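Local coordinates for Lin1909 protein (Listeria innocua, PDB 3FIJ) that is functionally uncharacterised but probably acts as a gamma-glutamyl-gamma-aminobutyrate hydrolase, and binds a manganese ion, at residues Gly69-Thr74 against Ile86-Pro91; Tyr130-Gln135 against Leu177-Ile182; Lys139-Leu144 against Thr195-Ile200; Lys183-Ser188 against Glu201-Asp206. All blocks are in the same frame, centred on the assembly; numbering follows the deposited sequence.

Contact 1. Residues Gly69-Thr74 against Ile86-Pro91; sequences GGQDIT and IGAYFP
Asp72 and Thr74 meet Gly87-Pro91 in a loop-on-loop contact, in which one weak backbone bond and a water bridge are flanked by side-chain packing, inside the long connection between strand 64-67 and helix 91-106. The amide of Asp72 reaches Ala88 O at 3.2 Å, a weak and bent hydrogen bond. The carbonyl of Asp72 is linked to the other segment through water: the water donates to Asp72 O at 2.7 Å and accepts from Phe90 N at 2.6 Å, bridging a gap too wide for a direct bond. Asp72 OD2 also lies 2.9 Å from Gly87 N, although the placement of that oxygen is less sure. The connection belongs to a beta-alpha-beta crossover, since helix 91-106 leads on to strand 111-114, the parallel neighbour of 64-67, and Phe90 stands at the N-cap of that helix. Side chains pack around these bonds. Tyr89 has CG wedged between its own N and carbonyl carbon (chi1 45°), which turns the ring beside Thr74, with CD1 3.7 Å from Thr74 CB. The methyl CG2 of Thr74 presses on Pro91 CG at 3.4 Å, tighter than ordinary van der Waals contact. Gln71 stretches past Ala88 O to bring NE2 within 3.4 Å of Phe90 CB, its amide plane inclined 61° to the phenyl ring. Arg146 of a second subunit donates a hydrogen bond to Ile86 O.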
loop_
_atom_site.group_PDB
_atom_site.type_symbol
_atom_site.label_atom_id
_atom_site.label_comp_id
_atom_site.label_asym_id
_atom_site.label_seq_id
_atom_site.Cartn_x
_atom_site.Cartn_y
_atom_site.Cartn_z
ATOM N N GLY A 69 18.907 2.750 -20.571
ATOM C CA GLY A 69 19.179 2.975 -19.169
ATOM C C GLY A 69 18.972 1.693 -18.395
ATOM O O GLY A 69 18.712 0.634 -18.970
ATOM N N GLY A 70 19.089 1.786 -17.080
ATOM C CA GLY A 70 18.918 0.619 -16.249
ATOM C C GLY A 70 19.749 0.722 -14.988
ATOM O O GLY A 70 20.051 1.812 -14.505
ATOM N N GLN A 71 20.131 -0.430 -14.461
ATOM C CA GLN A 71 20.912 -0.499 -13.236
ATOM C C GLN A 71 22.381 -0.141 -13.384
ATOM O O GLN A 71 22.916 -0.069 -14.491
ATOM C CB GLN A 71 20.805 -1.907 -12.660
ATOM C CG GLN A 71 19.405 -2.274 -12.228
ATOM C CD GLN A 71 19.282 -3.734 -11.896
ATOM O OE1 GLN A 71 18.350 -4.146 -11.202
ATOM N NE2 GLN A 71 20.218 -4.538 -12.400
ATOM N N ASP A 72 23.026 0.079 -12.244
ATOM C CA ASP A 72 24.448 0.387 -12.214
ATOM C C ASP A 72 25.198 -0.813 -12.787
ATOM O O ASP A 72 24.726 -1.940 -12.708
ATOM C CB ASP A 72 24.912 0.631 -10.775
ATOM C CG ASP A 72 24.142 1.742 -10.097
ATOM O OD1 ASP A 72 23.607 2.614 -10.814
ATOM O OD2 ASP A 72 24.078 1.747 -8.849
ATOM N N ILE A 73 26.362 -0.558 -13.365
ATOM C CA ILE A 73 27.182 -1.608 -13.939
ATOM C C ILE A 73 27.936 -2.304 -12.811
ATOM O O ILE A 73 28.402 -1.644 -11.877
ATOM C CB ILE A 73 28.176 -1.004 -14.938
ATOM C CG1 ILE A 73 27.400 -0.499 -16.161
ATOM C CG2 ILE A 73 29.238 -2.029 -15.303
ATOM C CD1 ILE A 73 27.906 0.809 -16.710
ATOM N N THR A 74 28.060 -3.629 -12.892
ATOM C CA THR A 74 28.741 -4.357 -11.830
ATOM C C THR A 74 30.133 -3.766 -11.697
ATOM O O THR A 74 30.864 -3.633 -12.682
ATOM C CB THR A 74 28.821 -5.879 -12.113
ATOM O OG1 THR A 74 29.989 -6.168 -12.883
ATOM C CG2 THR A 74 27.590 -6.340 -12.868
ATOM N N ILE A 86 26.642 1.801 -3.566
ATOM C CA ILE A 86 26.412 1.388 -4.942
ATOM C C ILE A 86 24.976 0.852 -4.954
ATOM O O ILE A 86 24.450 0.449 -3.911
ATOM C CB ILE A 86 27.383 0.263 -5.386
ATOM C CG1 ILE A 86 27.341 0.112 -6.917
ATOM C CG2 ILE A 86 26.990 -1.067 -4.731
ATOM C CD1 ILE A 86 28.388 -0.853 -7.489
ATOM N N GLY A 87 24.331 0.872 -6.116
ATOM C CA GLY A 87 22.969 0.374 -6.196
ATOM C C GLY A 87 22.961 -1.070 -6.658
ATOM O O GLY A 87 23.960 -1.786 -6.525
ATOM N N ALA A 88 21.832 -1.507 -7.205
ATOM C CA ALA A 88 21.716 -2.870 -7.713
ATOM C C ALA A 88 22.359 -2.976 -9.100
ATOM O O ALA A 88 22.322 -2.035 -9.891
ATOM C CB ALA A 88 20.242 -3.279 -7.790
ATOM N N TYR A 89 22.952 -4.127 -9.382
ATOM C CA TYR A 89 23.574 -4.374 -10.669
ATOM C C TYR A 89 23.254 -5.814 -11.064
ATOM O O TYR A 89 22.844 -6.606 -10.225
ATOM C CB TYR A 89 25.086 -4.112 -10.599
ATOM C CG TYR A 89 25.805 -4.686 -9.396
ATOM C CD1 TYR A 89 26.349 -5.971 -9.427
ATOM C CD2 TYR A 89 25.970 -3.928 -8.233
ATOM C CE1 TYR A 89 27.045 -6.489 -8.331
ATOM C CE2 TYR A 89 26.662 -4.433 -7.131
ATOM C CZ TYR A 89 27.200 -5.716 -7.183
ATOM O OH TYR A 89 27.877 -6.224 -6.085
ATOM N N PHE A 90 23.410 -6.137 -12.339
ATOM C CA PHE A 90 23.105 -7.473 -12.835
ATOM C C PHE A 90 24.157 -7.873 -13.877
ATOM O O PHE A 90 24.010 -7.597 -15.067
ATOM C CB PHE A 90 21.692 -7.461 -13.436
ATOM C CG PHE A 90 21.176 -8.817 -13.809
ATOM C CD1 PHE A 90 21.056 -9.187 -15.147
ATOM C CD2 PHE A 90 20.824 -9.734 -12.826
ATOM C CE1 PHE A 90 20.593 -10.457 -15.495
ATOM C CE2 PHE A 90 20.364 -10.997 -13.162
ATOM C CZ PHE A 90 20.246 -11.362 -14.500
ATOM N N PRO A 91 25.233 -8.547 -13.434
ATOM C CA PRO A 91 26.351 -9.001 -14.272
ATOM C C PRO A 91 26.044 -9.512 -15.680
ATOM O O PRO A 91 26.713 -9.131 -16.641
ATOM C CB PRO A 91 27.017 -10.059 -13.400
ATOM C CG PRO A 91 26.803 -9.512 -12.015
ATOM C CD PRO A 91 25.358 -9.082 -12.065
HETATM O O HOH W 1 24.239 -4.247 -13.989
#

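Contact 2. Residues Tyr130-Gln135 against Leu177-Ile182; sequences YQDISQ and LHHQFI. With MN (manganese (II) ion), chain I.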
loop_
_atom_site.group_PDB
_atom_site.type_symbol
_atom_site.label_atom_id
_atom_site.label_comp_id
_atom_site.label_asym_id
_atom_site.label_seq_id
_atom_site.Cartn_x
_atom_site.Cartn_y
_atom_site.Cartn_z
ATOM N N TYR A 130 32.281 6.569 -10.926
ATOM C CA TYR A 130 32.152 6.899 -9.514
ATOM C C TYR A 130 30.927 6.061 -9.152
ATOM O O TYR A 130 29.920 6.116 -9.858
ATOM C CB TYR A 130 31.805 8.375 -9.290
ATOM C CG TYR A 130 32.959 9.337 -9.428
ATOM C CD1 TYR A 130 33.201 9.990 -10.633
ATOM C CD2 TYR A 130 33.815 9.602 -8.345
ATOM C CE1 TYR A 130 34.257 10.883 -10.764
ATOM C CE2 TYR A 130 34.880 10.492 -8.466
ATOM C CZ TYR A 130 35.091 11.127 -9.680
ATOM O OH TYR A 130 36.131 12.009 -9.818
ATOM N N GLN A 131 31.004 5.287 -8.077
ATOM C CA GLN A 131 29.885 4.444 -7.669
ATOM C C GLN A 131 28.667 5.203 -7.135
ATOM O O GLN A 131 27.548 4.687 -7.187
ATOM C CB GLN A 131 30.363 3.417 -6.642
ATOM C CG GLN A 131 31.201 2.320 -7.260
ATOM C CD GLN A 131 31.523 1.203 -6.293
ATOM O OE1 GLN A 131 30.702 0.838 -5.442
ATOM N NE2 GLN A 131 32.717 0.633 -6.431
ATOM N N ASP A 132 28.880 6.420 -6.629
ATOM C CA ASP A 132 27.785 7.243 -6.107
ATOM C C ASP A 132 28.163 8.722 -6.132
ATOM O O ASP A 132 29.350 9.070 -6.073
ATOM C CB ASP A 132 27.421 6.830 -4.674
ATOM C CG ASP A 132 26.248 7.629 -4.108
ATOM O OD1 ASP A 132 25.167 7.639 -4.735
ATOM O OD2 ASP A 132 26.399 8.243 -3.030
ATOM N N ILE A 133 27.146 9.582 -6.217
ATOM C CA ILE A 133 27.335 11.029 -6.259
ATOM C C ILE A 133 28.088 11.480 -5.013
ATOM O O ILE A 133 28.874 12.423 -5.060
ATOM C CB ILE A 133 25.964 11.781 -6.341
ATOM C CG1 ILE A 133 25.159 11.274 -7.547
ATOM C CG2 ILE A 133 26.179 13.287 -6.505
ATOM C CD1 ILE A 133 23.761 11.936 -7.720
ATOM N N SER A 134 27.865 10.784 -3.902
ATOM C CA SER A 134 28.530 11.131 -2.646
ATOM C C SER A 134 30.054 10.949 -2.688
ATOM O O SER A 134 30.769 11.435 -1.800
ATOM C CB SER A 134 27.983 10.280 -1.496
ATOM O OG SER A 134 28.625 9.017 -1.454
ATOM N N GLN A 135 30.553 10.260 -3.712
ATOM C CA GLN A 135 31.985 9.992 -3.820
ATOM C C GLN A 135 32.806 10.963 -4.671
ATOM O O GLN A 135 34.041 10.880 -4.691
ATOM C CB GLN A 135 32.183 8.560 -4.322
ATOM C CG GLN A 135 31.728 7.495 -3.319
ATOM C CD GLN A 135 31.496 6.138 -3.966
ATOM O OE1 GLN A 135 32.050 5.836 -5.025
ATOM N NE2 GLN A 135 30.683 5.312 -3.326
ATOM N N LEU A 177 18.683 11.329 -14.476
ATOM C CA LEU A 177 18.154 10.252 -13.637
ATOM C C LEU A 177 19.266 9.265 -13.298
ATOM O O LEU A 177 19.132 8.065 -13.543
ATOM C CB LEU A 177 17.039 9.493 -14.365
ATOM C CG LEU A 177 15.681 10.164 -14.562
ATOM C CD1 LEU A 177 15.173 10.682 -13.222
ATOM C CD2 LEU A 177 15.797 11.307 -15.539
ATOM N N HIS A 178 20.357 9.756 -12.725
ATOM C CA HIS A 178 21.464 8.877 -12.394
ATOM C C HIS A 178 22.185 9.275 -11.113
ATOM O O HIS A 178 22.100 10.423 -10.667
ATOM C CB HIS A 178 22.448 8.824 -13.571
ATOM C CG HIS A 178 23.035 10.156 -13.942
ATOM N ND1 HIS A 178 24.239 10.606 -13.442
ATOM C CD2 HIS A 178 22.571 11.138 -14.749
ATOM C CE1 HIS A 178 24.492 11.810 -13.929
ATOM N NE2 HIS A 178 23.498 12.157 -14.724
ATOM N N HIS A 179 22.860 8.304 -10.504
ATOM C CA HIS A 179 23.607 8.567 -9.288
ATOM C C HIS A 179 25.061 8.127 -9.463
ATOM O O HIS A 179 25.859 8.213 -8.528
ATOM C CB HIS A 179 22.960 7.884 -8.068
ATOM C CG HIS A 179 23.361 6.454 -7.882
ATOM N ND1 HIS A 179 22.934 5.444 -8.712
ATOM C CD2 HIS A 179 24.174 5.872 -6.966
ATOM C CE1 HIS A 179 23.466 4.299 -8.321
ATOM N NE2 HIS A 179 24.223 4.533 -7.265
ATOM N N GLN A 180 25.407 7.669 -10.667
ATOM C CA GLN A 180 26.785 7.264 -10.952
ATOM C C GLN A 180 27.324 8.134 -12.086
ATOM O O GLN A 180 26.546 8.701 -12.859
ATOM C CB GLN A 180 26.862 5.789 -11.356
ATOM C CG GLN A 180 26.371 4.806 -10.304
ATOM C CD GLN A 180 27.017 3.440 -10.450
ATOM O OE1 GLN A 180 27.179 2.937 -11.560
ATOM N NE2 GLN A 180 27.382 2.829 -9.329
ATOM N N PHE A 181 28.647 8.253 -12.174
ATOM C CA PHE A 181 29.274 9.065 -13.222
ATOM C C PHE A 181 30.547 8.443 -13.775
ATOM O O PHE A 181 31.182 7.605 -13.133
ATOM C CB PHE A 181 29.687 10.442 -12.700
ATOM C CG PHE A 181 28.628 11.166 -11.945
ATOM C CD1 PHE A 181 28.340 10.826 -10.632
ATOM C CD2 PHE A 181 27.934 12.213 -12.539
ATOM C CE1 PHE A 181 27.380 11.521 -9.911
ATOM C CE2 PHE A 181 26.968 12.920 -11.832
ATOM C CZ PHE A 181 26.686 12.576 -10.513
ATOM N N ILE A 182 30.932 8.879 -14.967
ATOM C CA ILE A 182 32.176 8.414 -15.546
ATOM C C ILE A 182 33.271 9.052 -14.685
ATOM O O ILE A 182 33.244 10.260 -14.418
ATOM C CB ILE A 182 32.359 8.911 -17.002
ATOM C CG1 ILE A 182 31.399 8.169 -17.937
ATOM C CG2 ILE A 182 33.827 8.731 -17.433
ATOM C CD1 ILE A 182 31.678 8.386 -19.429
HETATM MN MN MN I . 23.039 14.425 -15.065
HETATM O O HOH W 2 21.877 13.766 -16.893
#
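Tyr130 and Phe181 form an antiparallel hydrogen-bonded pair, the backbone part of a contact that ties a two-stranded sheet to a manganese ligand. Tyr130 N donates to Phe181 O at 2.7 Å in a nearly straight bond, while the return bond from Phe181 N to Tyr130 O is weak. Beyond the pair the chain departs from strand geometry, and a side chain takes over the bonding: Gln180 NE2 gives a hydrogen to Gln131 O at 2.8 Å, arriving well off the line of the carbonyl (C=O...N angle 111°). With CG beside its backbone N (chi1 -61°), the Gln180 chain runs extended from there and carries its amide to that oxygen. Gln131 turns its own amide elsewhere, to Ser83 and Glu80.

Polar bonds within each segment hold the local shapes. Asp132 OD2 accepts from Ser134 N at 3.1 Å, making an Asx turn, and from Ser134 OG at 2.8 Å through its anti lone pair. The two donors come in differently, the amide from above the carboxylate plane.

Apolar packing centres on Phe181. Its ring edge at CE1 meets Ile133 CG1 at 3.3 Å, whereas His178 ND1 lies 3.9 Å above one face, displaced toward the rim. The Tyr130 ring presents its edge to Ile182 O, and its hydroxyl bonds to Glu137.

His178 ND1 donates to Gln180 O at 3.0 Å, so the proton sits on that nitrogen and NE2 is left to bind manganese at 2.3 Å; the Gln180 carbonyl is a second-shell partner that probably steadies the ring, although it lies 28° out of the ring plane.

Contact 3. Residues Lys139-Leu144 against Thr195-Ile200; sequences KALQHL and TADGMI. With MN (manganese (II) ion), chain I.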
loop_
_atom_site.group_PDB
_atom_site.type_symbol
_atom_site.label_atom_id
_atom_site.label_comp_id
_atom_site.label_asym_id
_atom_site.label_seq_id
_atom_site.Cartn_x
_atom_site.Cartn_y
_atom_site.Cartn_z
ATOM N N LYS A 139 31.439 18.906 -4.560
ATOM C CA LYS A 139 29.978 18.883 -4.497
ATOM C C LYS A 139 29.381 18.932 -5.904
ATOM O O LYS A 139 29.634 19.860 -6.675
ATOM C CB LYS A 139 29.456 20.071 -3.679
ATOM C CG LYS A 139 28.036 19.909 -3.119
ATOM C CD LYS A 139 27.959 18.753 -2.119
ATOM C CE LYS A 139 26.808 18.916 -1.124
ATOM N NZ LYS A 139 25.461 18.989 -1.757
ATOM N N ALA A 140 28.598 17.917 -6.238
ATOM C CA ALA A 140 27.982 17.866 -7.546
ATOM C C ALA A 140 26.564 18.406 -7.481
ATOM O O ALA A 140 25.969 18.494 -6.404
ATOM C CB ALA A 140 27.974 16.440 -8.063
ATOM N N LEU A 141 26.043 18.791 -8.639
ATOM C CA LEU A 141 24.680 19.283 -8.732
ATOM C C LEU A 141 23.755 18.080 -8.610
ATOM O O LEU A 141 24.215 16.950 -8.539
ATOM C CB LEU A 141 24.456 19.954 -10.084
ATOM C CG LEU A 141 25.244 21.243 -10.298
ATOM C CD1 LEU A 141 25.107 21.682 -11.747
ATOM C CD2 LEU A 141 24.731 22.313 -9.327
ATOM N N GLN A 142 22.449 18.316 -8.584
ATOM C CA GLN A 142 21.522 17.201 -8.489
ATOM C C GLN A 142 21.481 16.484 -9.825
ATOM O O GLN A 142 21.317 17.120 -10.873
ATOM C CB GLN A 142 20.108 17.672 -8.156
ATOM C CG GLN A 142 19.176 16.507 -7.842
ATOM C CD GLN A 142 17.788 16.946 -7.453
ATOM O OE1 GLN A 142 16.973 17.307 -8.309
ATOM N NE2 GLN A 142 17.506 16.928 -6.159
ATOM N N HIS A 143 21.631 15.164 -9.796
ATOM C CA HIS A 143 21.578 14.396 -11.032
ATOM C C HIS A 143 20.442 13.384 -11.030
ATOM O O HIS A 143 20.222 12.678 -12.014
ATOM C CB HIS A 143 22.938 13.750 -11.308
ATOM C CG HIS A 143 23.935 14.713 -11.878
ATOM N ND1 HIS A 143 24.042 14.961 -13.230
ATOM C CD2 HIS A 143 24.795 15.567 -11.269
ATOM C CE1 HIS A 143 24.923 15.925 -13.432
ATOM N NE2 HIS A 143 25.393 16.309 -12.258
ATOM N N LEU A 144 19.731 13.313 -9.909
ATOM C CA LEU A 144 18.551 12.460 -9.805
ATOM C C LEU A 144 17.460 13.501 -9.600
ATOM O O LEU A 144 17.059 13.784 -8.476
ATOM C CB LEU A 144 18.622 11.523 -8.596
ATOM C CG LEU A 144 17.397 10.603 -8.484
ATOM C CD1 LEU A 144 17.169 9.875 -9.808
ATOM C CD2 LEU A 144 17.599 9.601 -7.348
ATOM N N THR A 195 28.017 19.383 -17.078
ATOM C CA THR A 195 27.139 20.281 -16.332
ATOM C C THR A 195 28.097 21.198 -15.569
ATOM O O THR A 195 29.270 20.852 -15.377
ATOM C CB THR A 195 26.256 19.535 -15.316
ATOM O OG1 THR A 195 26.970 18.399 -14.822
ATOM C CG2 THR A 195 24.925 19.112 -15.948
ATOM N N ALA A 196 27.596 22.345 -15.122
ATOM C CA ALA A 196 28.411 23.335 -14.411
ATOM C C ALA A 196 29.302 22.784 -13.299
ATOM O O ALA A 196 30.230 23.470 -12.845
ATOM C CB ALA A 196 27.513 24.444 -13.859
ATOM N N ASP A 197 29.025 21.562 -12.852
ATOM C CA ASP A 197 29.826 20.956 -11.799
ATOM C C ASP A 197 30.958 20.111 -12.378
ATOM O O ASP A 197 31.682 19.438 -11.645
ATOM C CB ASP A 197 28.942 20.106 -10.882
ATOM C CG ASP A 197 28.172 19.033 -11.635
ATOM O OD1 ASP A 197 28.278 18.981 -12.880
ATOM O OD2 ASP A 197 27.458 18.241 -10.978
ATOM N N GLY A 198 31.107 20.155 -13.697
ATOM C CA GLY A 198 32.158 19.398 -14.356
ATOM C C GLY A 198 31.867 17.936 -14.689
ATOM O O GLY A 198 32.662 17.296 -15.383
HETATM N N MSE A 199 30.753 17.389 -14.212
HETATM C CA MSE A 199 30.447 15.993 -14.507
HETATM C C MSE A 199 30.208 15.743 -16.006
HETATM O O MSE A 199 29.706 16.602 -16.726
HETATM C CB MSE A 199 29.249 15.538 -13.671
HETATM C CG MSE A 199 29.515 15.549 -12.174
HETATM SE SE MSE A 199 30.943 14.302 -11.618
HETATM C CE MSE A 199 32.418 15.544 -11.563
ATOM N N ILE A 200 30.587 14.557 -16.465
ATOM C CA ILE A 200 30.463 14.176 -17.868
ATOM C C ILE A 200 29.047 13.798 -18.287
ATOM O O ILE A 200 28.464 12.846 -17.760
ATOM C CB ILE A 200 31.416 13.003 -18.175
ATOM C CG1 ILE A 200 32.858 13.484 -18.030
ATOM C CG2 ILE A 200 31.155 12.463 -19.573
ATOM C CD1 ILE A 200 33.870 12.368 -17.881
HETATM MN MN MN I . 23.039 14.425 -15.065
HETATM O O HOH W 2 21.877 13.766 -16.893
#
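The imidazole of His143 and the carboxylate of Asp197 lie almost in one plane, 10° apart, and meet edge to edge. Thr195 OG1 also sits at the ring edge, 3.5 Å from His143 CE1, while CB of Met199, a selenomethionine here, approaches obliquely; beyond the two segments, Phe181 packs edge-to-face with the imidazole. His143 NE2 donates to the syn lone pair of Asp197 OD2 at 3.1 Å, with the oxygen only 2° out of the ring plane. The same oxygen takes a second, nearly straight bond from Leu141 N at 2.8 Å, on its anti side. A chi1 of 56° places the carboxylate between the backbone N and carbonyl carbon of Asp197, where OD1 accepts from Met199 N at 3.2 Å, closing an Asx turn that overlaps the type I turn Thr195-Gly198. Leu141 lays its CB and CG against the carboxylate and sends CD1 to Ala196 CB, 4.2 Å away. Through its other ring nitrogen, ND1, His143 binds manganese at 2.2 Å. Asp197 is therefore a second-shell group: it holds NE2 as the donor, consistent with ND1 being left for the metal, should restrain the ring's rotation, and by its charge would probably strengthen the imidazole as a metal ligand.

Contact 4. Residues Lys183-Ser188 against Glu201-Asp206; sequences KKLAPS and EAVEGD. With MN (manganese (II) ion), chain I.
Leu185 and Val203 face each other across two segments of the chain that run nearly the same way, a loop beside a strand, with end-to-end directions only 24° apart. The separation narrows along their length, from 8.9 Å between Leu185 CA and Val203 CA to 5.9 Å between Ser188 CA and Asp206 CA. At the closing end Asp206 N gives Ser188 O a weak hydrogen bond of 3.5 Å. Ser188 has a positive phi (88°), and there the loop bends into strand 189-195. Upstream, Lys183 and Lys184 both pair with Thr128 in a classic beta bulge.

Of the side chains, the leucine and valine carry the apolar contact. Leu185 points toward the strand and, with chi1 at -179°, extends CG away from its own N, so that CD1 reaches Val203, resting 3.8 Å from CG1 and 4.0 Å from CG2 of the valine. Helix 116-124 lies against both, through Asn122 and Met118 respectively. Asp206 OD1 comes 3.0 Å from Ser188 O, two acceptors with no bond between them.

At the start of its segment Glu201 binds manganese through OE2 at 2.4 Å, while OE1 accepts from a metal-bound water at 2.7 Å. The loop leads into strand 189-195, which lies antiparallel beside 200-205 in the central mixed sheet; strand 200-205 supplies a ligand to the metal site.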
loop_
_atom_site.group_PDB
_atom_site.type_symbol
_atom_site.label_atom_id
_atom_site.label_comp_id
_atom_site.label_asym_id
_atom_site.label_seq_id
_atom_site.Cartn_x
_atom_site.Cartn_y
_atom_site.Cartn_z
ATOM N N LYS A 183 34.217 8.242 -14.228
ATOM C CA LYS A 183 35.322 8.754 -13.421
ATOM C C LYS A 183 36.461 8.894 -14.410
ATOM O O LYS A 183 36.748 9.986 -14.897
ATOM C CB LYS A 183 35.685 7.762 -12.304
ATOM C CG LYS A 183 36.686 8.305 -11.273
ATOM C CD LYS A 183 36.682 7.493 -9.967
ATOM C CE LYS A 183 37.226 6.076 -10.171
ATOM N NZ LYS A 183 36.890 5.139 -9.050
ATOM N N LYS A 184 37.097 7.773 -14.721
ATOM C CA LYS A 184 38.180 7.768 -15.687
ATOM C C LYS A 184 37.586 7.415 -17.056
ATOM O O LYS A 184 37.003 6.349 -17.240
ATOM C CB LYS A 184 39.247 6.744 -15.281
ATOM C CG LYS A 184 40.472 6.720 -16.184
ATOM C CD LYS A 184 41.132 8.098 -16.249
ATOM C CE LYS A 184 42.379 8.093 -17.132
ATOM N NZ LYS A 184 42.962 9.461 -17.256
ATOM N N LEU A 185 37.723 8.328 -18.006
ATOM C CA LEU A 185 37.203 8.128 -19.352
ATOM C C LEU A 185 38.068 7.163 -20.160
ATOM O O LEU A 185 39.276 7.352 -20.277
ATOM C CB LEU A 185 37.134 9.472 -20.078
ATOM C CG LEU A 185 36.580 9.446 -21.504
ATOM C CD1 LEU A 185 35.065 9.246 -21.450
ATOM C CD2 LEU A 185 36.930 10.746 -22.215
ATOM N N ALA A 186 37.450 6.131 -20.722
ATOM C CA ALA A 186 38.181 5.158 -21.529
ATOM C C ALA A 186 38.876 5.868 -22.699
ATOM O O ALA A 186 38.385 6.878 -23.207
ATOM C CB ALA A 186 37.225 4.087 -22.056
ATOM N N PRO A 187 40.034 5.347 -23.139
ATOM C CA PRO A 187 40.770 5.958 -24.254
ATOM C C PRO A 187 40.063 5.786 -25.595
ATOM O O PRO A 187 39.385 4.781 -25.822
ATOM C CB PRO A 187 42.117 5.242 -24.208
ATOM C CG PRO A 187 41.735 3.873 -23.746
ATOM C CD PRO A 187 40.747 4.162 -22.628
ATOM N N SER A 188 40.240 6.773 -26.471
ATOM C CA SER A 188 39.639 6.814 -27.807
ATOM C C SER A 188 38.256 7.469 -27.759
ATOM O O SER A 188 37.400 7.222 -28.613
ATOM C CB SER A 188 39.532 5.410 -28.411
ATOM O OG SER A 188 40.814 4.823 -28.539
ATOM N N GLU A 201 28.512 14.537 -19.254
ATOM C CA GLU A 201 27.152 14.322 -19.752
ATOM C C GLU A 201 27.077 13.733 -21.156
ATOM O O GLU A 201 26.063 13.133 -21.530
ATOM C CB GLU A 201 26.370 15.639 -19.709
ATOM C CG GLU A 201 25.945 16.096 -18.311
ATOM C CD GLU A 201 24.850 15.227 -17.688
ATOM O OE1 GLU A 201 23.888 14.852 -18.396
ATOM O OE2 GLU A 201 24.937 14.928 -16.477
ATOM N N ALA A 202 28.141 13.898 -21.934
ATOM C CA ALA A 202 28.172 13.373 -23.294
ATOM C C ALA A 202 29.582 12.969 -23.725
ATOM O O ALA A 202 30.562 13.685 -23.491
ATOM C CB ALA A 202 27.598 14.407 -24.270
ATOM N N VAL A 203 29.683 11.819 -24.375
ATOM C CA VAL A 203 30.968 11.329 -24.833
ATOM C C VAL A 203 30.858 10.921 -26.292
ATOM O O VAL A 203 29.846 10.355 -26.707
ATOM C CB VAL A 203 31.408 10.094 -24.017
ATOM C CG1 VAL A 203 32.774 9.591 -24.505
ATOM C CG2 VAL A 203 31.445 10.442 -22.537
ATOM N N GLU A 204 31.888 11.225 -27.075
ATOM C CA GLU A 204 31.913 10.841 -28.479
ATOM C C GLU A 204 33.237 10.151 -28.764
ATOM O O GLU A 204 34.181 10.244 -27.982
ATOM C CB GLU A 204 31.722 12.067 -29.373
ATOM C CG GLU A 204 30.367 12.733 -29.139
ATOM C CD GLU A 204 30.134 13.979 -29.969
ATOM O OE1 GLU A 204 29.172 14.716 -29.658
ATOM O OE2 GLU A 204 30.897 14.222 -30.928
ATOM N N GLY A 205 33.300 9.421 -29.865
ATOM C CA GLY A 205 34.536 8.742 -30.187
ATOM C C GLY A 205 35.343 9.536 -31.191
ATOM O O GLY A 205 34.874 10.538 -31.739
ATOM N N ASP A 206 36.576 9.103 -31.409
ATOM C CA ASP A 206 37.451 9.731 -32.389
ATOM C C ASP A 206 38.340 8.617 -32.912
ATOM O O ASP A 206 39.063 7.974 -32.153
ATOM C CB ASP A 206 38.269 10.865 -31.761
ATOM C CG ASP A 206 39.145 10.393 -30.634
ATOM O OD1 ASP A 206 38.611 9.794 -29.676
ATOM O OD2 ASP A 206 40.369 10.628 -30.707
HETATM MN MN MN I . 23.039 14.425 -15.065
HETATM O O HOH W 2 21.877 13.766 -16.893
#

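In the fold
Contacts 2, 3 and 4 converge on one manganese ion, bringing to it His178, His143 and Glu201; His154 and Ser176 complete the protein ligands, and one water belongs to all three. Contacts 2 and 3 are the closest pair, their centres 10 Å apart, and join where His178 N lies 3.0 Å from His143 O, probably as a hydrogen bond. Contact 4 meets contact 2 through Ile182 CD1 and Val203 CG2, 3.7 Å apart. Contact 1 stands off, the side chain of Asp72 about 13 Å from the metal, yet it abuts contact 2, Asp72 CB lying 3.3 Å from Gln180 OE1, and Asp72 is near Cys115, His218 and Glu220, probably the catalytic triad.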